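Local coordinates for protein heme peroxidase (Bacteroides thetaiotaomicron, PDB 2GVK) that is a dye-decolorizing (DyP-type) peroxidase that probably binds heme and uses hydrogen peroxide to oxidise dyes and related substrates, at residues 158-172 with 239-251. Numbering follows the deposited sequence. Where two conformers were deposited one is given.
Sequences DGTENPAVDENPYHF and GDDLKIVRANMPF. With EDO (1,2-ethanediol), chain K; EDO (1,2-ethanediol), chain H.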
loop_
_atom_site.group_PDB
_atom_site.type_symbol
_atom_site.label_atom_id
_atom_site.label_comp_id
_atom_site.label_asym_id
_atom_site.label_seq_id
_atom_site.Cartn_x
_atom_site.Cartn_y
_atom_site.Cartn_z
ATOM N N ASP A 158 6.313 -4.379 -22.861
ATOM C CA ASP A 158 5.468 -3.966 -23.950
ATOM C C ASP A 158 4.635 -2.739 -23.556
ATOM O O ASP A 158 4.313 -2.551 -22.367
ATOM C CB ASP A 158 4.538 -5.098 -24.338
ATOM C CG ASP A 158 3.719 -4.773 -25.558
ATOM O OD1 ASP A 158 4.318 -4.584 -26.638
ATOM O OD2 ASP A 158 2.483 -4.702 -25.442
ATOM N N GLY A 159 4.320 -1.907 -24.530
ATOM C CA GLY A 159 3.438 -0.766 -24.307
ATOM C C GLY A 159 4.137 0.585 -24.215
ATOM O O GLY A 159 3.475 1.595 -24.131
ATOM N N THR A 160 5.477 0.603 -24.217
ATOM C CA THR A 160 6.222 1.878 -24.051
ATOM C C THR A 160 5.930 2.859 -25.207
ATOM O O THR A 160 5.907 4.071 -25.011
ATOM C CB THR A 160 7.722 1.630 -23.930
ATOM O OG1 THR A 160 7.989 0.970 -22.680
ATOM C CG2 THR A 160 8.495 2.939 -23.973
ATOM N N GLU A 161 5.602 2.303 -26.381
ATOM C CA GLU A 161 5.314 3.077 -27.579
ATOM C C GLU A 161 3.895 3.707 -27.570
ATOM O O GLU A 161 3.560 4.537 -28.415
ATOM C CB GLU A 161 5.476 2.173 -28.805
ATOM C CG GLU A 161 4.220 1.267 -29.149
ATOM C CD GLU A 161 3.917 0.135 -28.117
ATOM O OE1 GLU A 161 4.790 -0.211 -27.277
ATOM O OE2 GLU A 161 2.797 -0.426 -28.186
ATOM N N ASN A 162 3.058 3.281 -26.631
ATOM C CA ASN A 162 1.701 3.851 -26.535
ATOM C C ASN A 162 1.800 5.354 -26.321
ATOM O O ASN A 162 2.627 5.815 -25.543
ATOM C CB ASN A 162 0.923 3.233 -25.396
ATOM C CG ASN A 162 0.288 1.884 -25.767
ATOM O OD1 ASN A 162 0.001 1.616 -26.921
ATOM N ND2 ASN A 162 0.032 1.079 -24.779
ATOM N N PRO A 163 0.950 6.122 -26.999
ATOM C CA PRO A 163 1.007 7.576 -26.821
ATOM C C PRO A 163 0.781 7.997 -25.368
ATOM O O PRO A 163 -0.211 7.591 -24.731
ATOM C CB PRO A 163 -0.124 8.102 -27.750
ATOM C CG PRO A 163 -0.995 6.915 -28.026
ATOM C CD PRO A 163 -0.102 5.706 -27.953
ATOM N N ALA A 164 1.706 8.782 -24.849
ATOM C CA ALA A 164 1.674 9.218 -23.472
ATOM C C ALA A 164 2.748 10.252 -23.275
ATOM O O ALA A 164 3.613 10.398 -24.107
ATOM C CB ALA A 164 1.912 8.028 -22.527
ATOM N N VAL A 165 2.666 10.979 -22.148
ATOM C CA VAL A 165 3.703 11.972 -21.700
ATOM C C VAL A 165 3.666 13.268 -22.534
ATOM O O VAL A 165 3.352 14.335 -22.008
ATOM C CB VAL A 165 5.140 11.366 -21.672
ATOM C CG1 VAL A 165 6.152 12.410 -21.273
ATOM C CG2 VAL A 165 5.193 10.158 -20.706
ATOM N N ASP A 166 4.040 13.180 -23.804
ATOM C CA ASP A 166 3.984 14.350 -24.685
ATOM C C ASP A 166 2.950 14.193 -25.793
ATOM O O ASP A 166 2.922 14.976 -26.753
ATOM C CB ASP A 166 5.365 14.667 -25.262
ATOM C CG ASP A 166 5.945 13.534 -26.079
ATOM O OD1 ASP A 166 5.315 12.458 -26.208
ATOM O OD2 ASP A 166 7.062 13.733 -26.607
ATOM N N GLU A 167 2.090 13.203 -25.636
ATOM C CA GLU A 167 0.962 13.000 -26.505
ATOM C C GLU A 167 -0.222 12.496 -25.687
ATOM O O GLU A 167 -0.047 11.815 -24.686
ATOM C CB GLU A 167 1.300 12.003 -27.598
ATOM C CG GLU A 167 2.174 12.586 -28.700
ATOM C CD GLU A 167 2.336 11.646 -29.871
ATOM O OE1 GLU A 167 2.628 10.428 -29.631
ATOM O OE2 GLU A 167 2.193 12.124 -31.043
ATOM N N ASN A 168 -1.420 12.772 -26.175
ATOM C CA ASN A 168 -2.645 12.383 -25.496
ATOM C C ASN A 168 -3.207 11.116 -26.099
ATOM O O ASN A 168 -3.599 11.110 -27.253
ATOM C CB ASN A 168 -3.663 13.521 -25.614
ATOM C CG ASN A 168 -5.039 13.134 -25.154
ATOM O OD1 ASN A 168 -5.230 12.169 -24.420
ATOM N ND2 ASN A 168 -6.014 13.934 -25.540
ATOM N N PRO A 169 -3.259 10.042 -25.317
ATOM C CA PRO A 169 -3.714 8.770 -25.897
ATOM C C PRO A 169 -5.143 8.819 -26.434
ATOM O O PRO A 169 -5.454 8.116 -27.380
ATOM C CB PRO A 169 -3.604 7.788 -24.739
ATOM C CG PRO A 169 -3.557 8.642 -23.505
ATOM C CD PRO A 169 -2.937 9.916 -23.888
ATOM N N TYR A 170 -5.994 9.666 -25.861
ATOM C CA TYR A 170 -7.387 9.807 -26.382
ATOM C C TYR A 170 -7.430 10.305 -27.817
ATOM O O TYR A 170 -8.324 9.950 -28.580
ATOM C CB TYR A 170 -8.220 10.718 -25.488
ATOM C CG TYR A 170 -8.531 10.098 -24.188
ATOM C CD1 TYR A 170 -9.530 9.146 -24.078
ATOM C CD2 TYR A 170 -7.791 10.405 -23.057
ATOM C CE1 TYR A 170 -9.799 8.537 -22.900
ATOM C CE2 TYR A 170 -8.048 9.794 -21.862
ATOM C CZ TYR A 170 -9.061 8.869 -21.779
ATOM O OH TYR A 170 -9.344 8.255 -20.571
ATOM N N HIS A 171 -6.471 11.139 -28.188
ATOM C CA HIS A 171 -6.400 11.630 -29.523
ATOM C C HIS A 171 -6.253 10.484 -30.531
ATOM O O HIS A 171 -6.731 10.573 -31.658
ATOM C CB HIS A 171 -5.231 12.606 -29.666
ATOM C CG HIS A 171 -4.942 12.994 -31.072
ATOM N ND1 HIS A 171 -5.776 13.814 -31.809
ATOM C CD2 HIS A 171 -3.913 12.668 -31.893
ATOM C CE1 HIS A 171 -5.270 13.974 -33.019
ATOM N NE2 HIS A 171 -4.144 13.284 -33.098
ATOM N N PHE A 172 -5.580 9.426 -30.118
ATOM C CA PHE A 172 -5.283 8.302 -31.004
ATOM C C PHE A 172 -6.254 7.149 -30.875
ATOM O O PHE A 172 -6.340 6.313 -31.768
ATOM C CB PHE A 172 -3.865 7.793 -30.741
ATOM C CG PHE A 172 -2.815 8.788 -31.056
ATOM C CD1 PHE A 172 -2.388 8.964 -32.361
ATOM C CD2 PHE A 172 -2.329 9.633 -30.073
ATOM C CE1 PHE A 172 -1.451 9.914 -32.667
ATOM C CE2 PHE A 172 -1.400 10.594 -30.375
ATOM C CZ PHE A 172 -0.942 10.721 -31.659
ATOM N N GLY A 239 4.244 5.110 -38.650
ATOM C CA GLY A 239 4.792 6.425 -38.940
ATOM C C GLY A 239 3.739 7.482 -39.150
ATOM O O GLY A 239 2.546 7.216 -39.014
ATOM N N ASP A 240 4.196 8.706 -39.487
ATOM C CA ASP A 240 3.295 9.877 -39.730
ATOM C C ASP A 240 2.398 10.199 -38.523
ATOM O O ASP A 240 1.310 10.768 -38.680
ATOM C CB ASP A 240 2.431 9.657 -40.989
ATOM C CG ASP A 240 3.254 9.725 -42.295
ATOM O OD1 ASP A 240 4.522 9.838 -42.218
ATOM O OD2 ASP A 240 2.627 9.678 -43.403
ATOM N N ASP A 241 2.895 9.892 -37.319
ATOM C CA ASP A 241 2.143 10.090 -36.096
ATOM C C ASP A 241 0.736 9.429 -36.176
ATOM O O ASP A 241 -0.268 10.012 -35.767
ATOM C CB ASP A 241 2.017 11.563 -35.780
ATOM C CG ASP A 241 1.789 11.827 -34.291
ATOM O OD1 ASP A 241 2.260 11.004 -33.460
ATOM O OD2 ASP A 241 1.134 12.858 -33.952
ATOM N N LEU A 242 0.687 8.251 -36.772
ATOM C CA LEU A 242 -0.497 7.439 -36.769
ATOM C C LEU A 242 -0.272 6.324 -35.748
ATOM O O LEU A 242 0.655 5.532 -35.888
ATOM C CB LEU A 242 -0.733 6.855 -38.130
ATOM C CG LEU A 242 -1.035 7.874 -39.232
ATOM C CD1 LEU A 242 -1.059 7.196 -40.563
ATOM C CD2 LEU A 242 -2.345 8.581 -38.966
ATOM N N LYS A 243 -1.095 6.297 -34.717
ATOM C CA LYS A 243 -0.867 5.422 -33.576
ATOM C C LYS A 243 -2.146 4.897 -33.045
ATOM O O LYS A 243 -3.212 5.499 -33.246
ATOM C CB LYS A 243 -0.153 6.194 -32.453
ATOM C CG LYS A 243 1.101 6.864 -32.895
ATOM C CD LYS A 243 1.858 7.489 -31.749
ATOM C CE LYS A 243 3.201 8.059 -32.226
ATOM N NZ LYS A 243 3.973 8.661 -31.132
ATOM N N ILE A 244 -2.053 3.765 -32.351
ATOM C CA ILE A 244 -3.160 3.222 -31.616
ATOM C C ILE A 244 -2.720 2.988 -30.156
ATOM O O ILE A 244 -1.556 3.208 -29.804
ATOM C CB ILE A 244 -3.664 1.907 -32.239
ATOM C CG1 ILE A 244 -2.666 0.758 -31.987
ATOM C CG2 ILE A 244 -3.915 2.106 -33.728
ATOM C CD1 ILE A 244 -3.143 -0.610 -32.501
ATOM N N VAL A 245 -3.670 2.606 -29.314
ATOM C CA VAL A 245 -3.388 2.306 -27.910
ATOM C C VAL A 245 -3.542 0.815 -27.729
ATOM O O VAL A 245 -4.617 0.283 -27.896
ATOM C CB VAL A 245 -4.347 3.048 -26.981
ATOM C CG1 VAL A 245 -4.157 2.601 -25.517
ATOM C CG2 VAL A 245 -4.161 4.542 -27.131
ATOM N N ARG A 246 -2.446 0.147 -27.386
ATOM C CA ARG A 246 -2.381 -1.307 -27.458
ATOM C C ARG A 246 -2.155 -1.912 -26.077
ATOM O O ARG A 246 -1.397 -1.374 -25.269
ATOM C CB ARG A 246 -1.271 -1.748 -28.414
ATOM C CG ARG A 246 -1.428 -1.226 -29.831
ATOM C CD ARG A 246 -0.406 -1.775 -30.813
ATOM N NE ARG A 246 0.741 -0.884 -30.965
ATOM C CZ ARG A 246 1.930 -1.268 -31.407
ATOM N NH1 ARG A 246 2.137 -2.534 -31.744
ATOM N NH2 ARG A 246 2.916 -0.388 -31.513
ATOM N N ALA A 247 -2.770 -3.065 -25.826
ATOM C CA ALA A 247 -2.179 -4.070 -24.936
ATOM C C ALA A 247 -1.699 -5.324 -25.668
ATOM O O ALA A 247 -2.182 -5.657 -26.750
ATOM C CB ALA A 247 -3.144 -4.435 -23.823
ATOM N N ASN A 248 -0.725 -5.999 -25.066
ATOM C CA ASN A 248 -0.419 -7.382 -25.387
ATOM C C ASN A 248 -0.373 -8.241 -24.124
ATOM O O ASN A 248 0.713 -8.557 -23.615
ATOM C CB ASN A 248 0.917 -7.472 -26.122
ATOM C CG ASN A 248 0.830 -6.967 -27.552
ATOM O OD1 ASN A 248 0.539 -7.725 -28.471
ATOM N ND2 ASN A 248 1.090 -5.685 -27.741
HETATM N N MSE A 249 -1.556 -8.606 -23.629
HETATM C CA MSE A 249 -1.709 -9.178 -22.296
HETATM C C MSE A 249 -1.355 -10.651 -22.315
HETATM O O MSE A 249 -1.881 -11.412 -23.119
HETATM C CB MSE A 249 -3.146 -9.022 -21.803
HETATM C CG MSE A 249 -3.575 -7.586 -21.588
HETATM SE SE MSE A 249 -2.235 -6.576 -20.593
HETATM C CE MSE A 249 -2.619 -7.217 -18.853
ATOM N N PRO A 250 -0.466 -11.048 -21.414
ATOM C CA PRO A 250 -0.116 -12.442 -21.274
ATOM C C PRO A 250 -1.306 -13.322 -20.853
ATOM O O PRO A 250 -2.127 -12.911 -20.051
ATOM C CB PRO A 250 0.932 -12.429 -20.144
ATOM C CG PRO A 250 1.459 -11.088 -20.117
ATOM C CD PRO A 250 0.391 -10.179 -20.587
ATOM N N PHE A 251 -1.369 -14.525 -21.405
ATOM C CA PHE A 251 -2.228 -15.584 -20.868
ATOM C C PHE A 251 -1.512 -16.916 -21.041
ATOM O O PHE A 251 -0.636 -17.056 -21.917
ATOM C CB PHE A 251 -3.601 -15.600 -21.527
ATOM C CG PHE A 251 -3.588 -15.994 -22.974
ATOM C CD1 PHE A 251 -3.479 -15.037 -23.967
ATOM C CD2 PHE A 251 -3.790 -17.299 -23.342
ATOM C CE1 PHE A 251 -3.541 -15.405 -25.330
ATOM C CE2 PHE A 251 -3.832 -17.669 -24.673
ATOM C CZ PHE A 251 -3.726 -16.687 -25.674
HETATM C C1 EDO K . -4.367 9.551 -35.795
HETATM O O1 EDO K . -5.201 9.500 -36.978
HETATM C C2 EDO K . -4.880 10.610 -34.831
HETATM O O2 EDO K . -6.123 10.186 -34.257
HETATM C C1 EDO H . 0.457 -5.888 -32.829
HETATM O O1 EDO H . -0.546 -6.798 -33.369
HETATM C C2 EDO H . 1.052 -6.436 -31.508
HETATM O O2 EDO H . 1.593 -5.332 -30.695
HETATM O O HOH W 1 1.097 -4.465 -23.287
HETATM O O HOH W 2 4.624 7.288 -28.601
HETATM O O HOH W 3 0.836 1.660 -29.646
HETATM O O HOH W 4 -5.762 5.828 -34.591
#
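The amide of N162 lies against the backbone of R246 and bonds to it at both ends, much as the backbone of a neighbouring strand would. ND2 donates to R246 O at 2.9 Å, nearly straight (175°) and on a lone pair in the carbonyl plane, while OD1 accepts from R246 N; together they fix the rotation of the amide. One water accepts from R246 NE and lies within hydrogen-bonding distance of both N162 OD1 and I244 O. Farther along, N248 ND2 donates to the syn side of D158 OD2 (2.9 Å), and a second water joins that oxygen to N248 N.

Charged pairs flank these bonds. The bend of E161 at chi2 (-68°) folds its carboxylate back, and OE2 lies over one guanidinium face of R246, 3.3 Å from NH2, a purely electrostatic pairing. K243 is extended and sets NZ 2.7 Å from E167 OE1 in a salt bridge; E167 OE2 is 2.7 Å from D241 OD1, so one of these acids probably holds a proton.

Packing around F172 and V245 completes the contact. K243 runs alongside F172, its CD over one ring face, and V245 CG2 touches both P163 and P169. The polar D241 O meets the F172 ring edge, 3.3 Å from CE1.

The 158-168 loop runs beside the start of strand 245-253, while helix 169-173 packs mainly on the loop leading into it. This strand is outermost, within this chain, in the eight-stranded antiparallel sheet and pairs with strand 258-267; I244 and R246 also touch helix 270-281.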